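Local atomic coordinates of acetyl xylan esterase (Paenibacillus sp. R4, PDB entry 6AGQ), a protein that probably removes acetyl groups from xylan and related acetylated substrates as a cold-active esterase of the alpha/beta-hydrolase clan. Residues Leu203-Phe208 with Arg265-Ile270. Residues are numbered along the deposited sequence; the frame is centred on the assembly and turned at random.
Sequences LALPVF and RTLMAI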
loop_
_atom_site.group_PDB
_atom_site.type_symbol
_atom_site.label_atom_id
_atom_site.label_comp_id
_atom_site.label_asym_id
_atom_site.label_seq_id
_atom_site.Cartn_x
_atom_site.Cartn_y
_atom_site.Cartn_z
ATOM N N LEU A 203 4.233 8.705 41.761
ATOM C CA LEU A 203 3.351 8.690 40.609
ATOM C C LEU A 203 3.947 7.866 39.475
ATOM O O LEU A 203 5.152 7.869 39.299
ATOM C CB LEU A 203 3.161 10.101 40.074
ATOM C CG LEU A 203 2.069 10.995 40.535
ATOM C CD1 LEU A 203 1.814 10.889 42.004
ATOM C CD2 LEU A 203 2.363 12.411 40.123
ATOM N N ALA A 204 3.084 7.237 38.662
ATOM C CA ALA A 204 3.490 6.527 37.434
ATOM C C ALA A 204 2.607 7.019 36.290
ATOM O O ALA A 204 1.391 7.026 36.450
ATOM C CB ALA A 204 3.353 5.035 37.603
ATOM N N LEU A 205 3.217 7.494 35.179
ATOM C CA LEU A 205 2.474 8.009 34.066
ATOM C C LEU A 205 2.745 7.239 32.729
ATOM O O LEU A 205 3.177 7.857 31.755
ATOM C CB LEU A 205 2.766 9.490 33.898
ATOM C CG LEU A 205 2.236 10.429 34.996
ATOM C CD1 LEU A 205 3.265 10.640 36.079
ATOM C CD2 LEU A 205 1.898 11.786 34.394
ATOM N N PRO A 206 2.438 5.931 32.666
ATOM C CA PRO A 206 2.543 5.176 31.388
ATOM C C PRO A 206 1.644 5.667 30.217
ATOM O O PRO A 206 0.431 5.757 30.364
ATOM C CB PRO A 206 2.183 3.772 31.805
ATOM C CG PRO A 206 1.262 3.948 32.945
ATOM C CD PRO A 206 1.741 5.141 33.697
ATOM N N VAL A 207 2.228 5.968 29.070
ATOM C CA VAL A 207 1.438 6.203 27.858
ATOM C C VAL A 207 1.543 4.952 26.948
ATOM O O VAL A 207 2.646 4.507 26.595
ATOM C CB VAL A 207 1.903 7.507 27.141
ATOM C CG1 VAL A 207 1.224 7.699 25.804
ATOM C CG2 VAL A 207 1.595 8.718 28.008
ATOM N N PHE A 208 0.400 4.415 26.544
ATOM C CA PHE A 208 0.338 3.179 25.721
ATOM C C PHE A 208 1.476 2.184 25.896
ATOM O O PHE A 208 2.259 1.947 24.959
ATOM C CB PHE A 208 -0.056 3.416 24.243
ATOM C CG PHE A 208 0.642 4.528 23.531
ATOM C CD1 PHE A 208 2.015 4.480 23.251
ATOM C CD2 PHE A 208 -0.105 5.572 22.981
ATOM C CE1 PHE A 208 2.636 5.488 22.507
ATOM C CE2 PHE A 208 0.494 6.572 22.223
ATOM C CZ PHE A 208 1.867 6.536 21.987
ATOM N N ARG A 265 0.213 5.983 42.719
ATOM C CA ARG A 265 -0.941 6.478 41.986
ATOM C C ARG A 265 -0.579 6.564 40.519
ATOM O O ARG A 265 0.465 7.103 40.219
ATOM C CB ARG A 265 -1.353 7.873 42.531
ATOM C CG ARG A 265 -2.488 8.516 41.759
ATOM C CD ARG A 265 -2.886 9.904 42.289
ATOM N NE ARG A 265 -3.092 9.879 43.724
ATOM C CZ ARG A 265 -4.240 9.617 44.362
ATOM N NH1 ARG A 265 -5.399 9.396 43.721
ATOM N NH2 ARG A 265 -4.232 9.656 45.702
ATOM N N THR A 266 -1.436 6.074 39.629
ATOM C CA THR A 266 -1.099 5.879 38.203
ATOM C C THR A 266 -2.115 6.562 37.278
ATOM O O THR A 266 -3.333 6.482 37.540
ATOM C CB THR A 266 -1.109 4.397 37.860
ATOM O OG1 THR A 266 -0.222 3.715 38.738
ATOM C CG2 THR A 266 -0.637 4.123 36.427
ATOM N N LEU A 267 -1.601 7.258 36.246
ATOM C CA LEU A 267 -2.395 7.865 35.165
ATOM C C LEU A 267 -1.913 7.220 33.906
ATOM O O LEU A 267 -0.783 7.530 33.421
ATOM C CB LEU A 267 -2.168 9.379 35.033
ATOM C CG LEU A 267 -2.850 10.074 33.815
ATOM C CD1 LEU A 267 -4.356 10.071 33.970
ATOM C CD2 LEU A 267 -2.423 11.502 33.612
ATOM N N MET A 268 -2.756 6.366 33.349
ATOM C CA MET A 268 -2.518 5.727 32.092
ATOM C C MET A 268 -3.304 6.268 30.883
ATOM O O MET A 268 -4.505 6.351 30.940
ATOM C CB MET A 268 -2.767 4.226 32.239
ATOM C CG MET A 268 -2.241 3.484 31.015
ATOM S SD MET A 268 -2.423 1.718 30.987
ATOM C CE MET A 268 -1.528 1.182 32.463
ATOM N N ALA A 269 -2.613 6.559 29.782
ATOM C CA ALA A 269 -3.198 6.752 28.456
ATOM C C ALA A 269 -3.320 5.460 27.639
ATOM O O ALA A 269 -2.352 4.681 27.501
ATOM C CB ALA A 269 -2.335 7.723 27.635
ATOM N N ILE A 270 -4.501 5.250 27.050
ATOM C CA ILE A 270 -4.703 4.112 26.141
ATOM C C ILE A 270 -5.361 4.641 24.884
ATOM O O ILE A 270 -6.283 5.465 24.947
ATOM C CB ILE A 270 -5.592 3.065 26.796
ATOM C CG1 ILE A 270 -4.970 2.628 28.123
ATOM C CG2 ILE A 270 -5.870 1.893 25.847
ATOM C CD1 ILE A 270 -5.803 1.643 28.943
HETATM O O HOH W 1 0.074 8.958 31.307
#
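L203-F208 and R265-I270 run side by side as neighbouring parallel strands, A204 level with T266 and V207 with A269, their axes 4.8 Å apart at closest approach and 14° from exact alignment. They belong to the central sheet of the alpha/beta-hydrolase fold, between strands 179-184 and 293-298, and a largely helical excursion connects them. Four backbone hydrogen bonds join the pair: A204 N to R265 O, L267 N to A204 O at 3.0 Å, A269 N to P206 O, and F208 N to A269 O at 2.9 Å. The ladder is interrupted at P206, whose ring nitrogen carries no hydrogen to offer L267 O. A water takes up this role, donating to L267 O at 2.7 Å and, weakly, to P206 O.

The proline ring itself lies crosswise to two side chains on the sheet face shared with A204. T266 CG2, anti to its own N, is 3.8 Å from P206 CD, while M268 approaches with an extended chain that bends only at chi3 (-59°), bringing CE to 4.0 Å from P206 CG. Replacing P206 with an alanine would probably leave a gap beside T266 CG2 and M268 CE, both losing the ring carbons they pack on.

On the opposite face, against helix 309-320, L205 CD2 meets L267 CD2 at 4.4 Å, and both V207 methyls rest against A269 CB. Past the strand end, the F208 side chain touches the GxSxG residues of a probable nucleophile elbow, which places this end of the strand pair near the presumed active site. One face of the F208 ring is covered by V207 CG1, which stands 3.7 Å above its plane, over the ring centre.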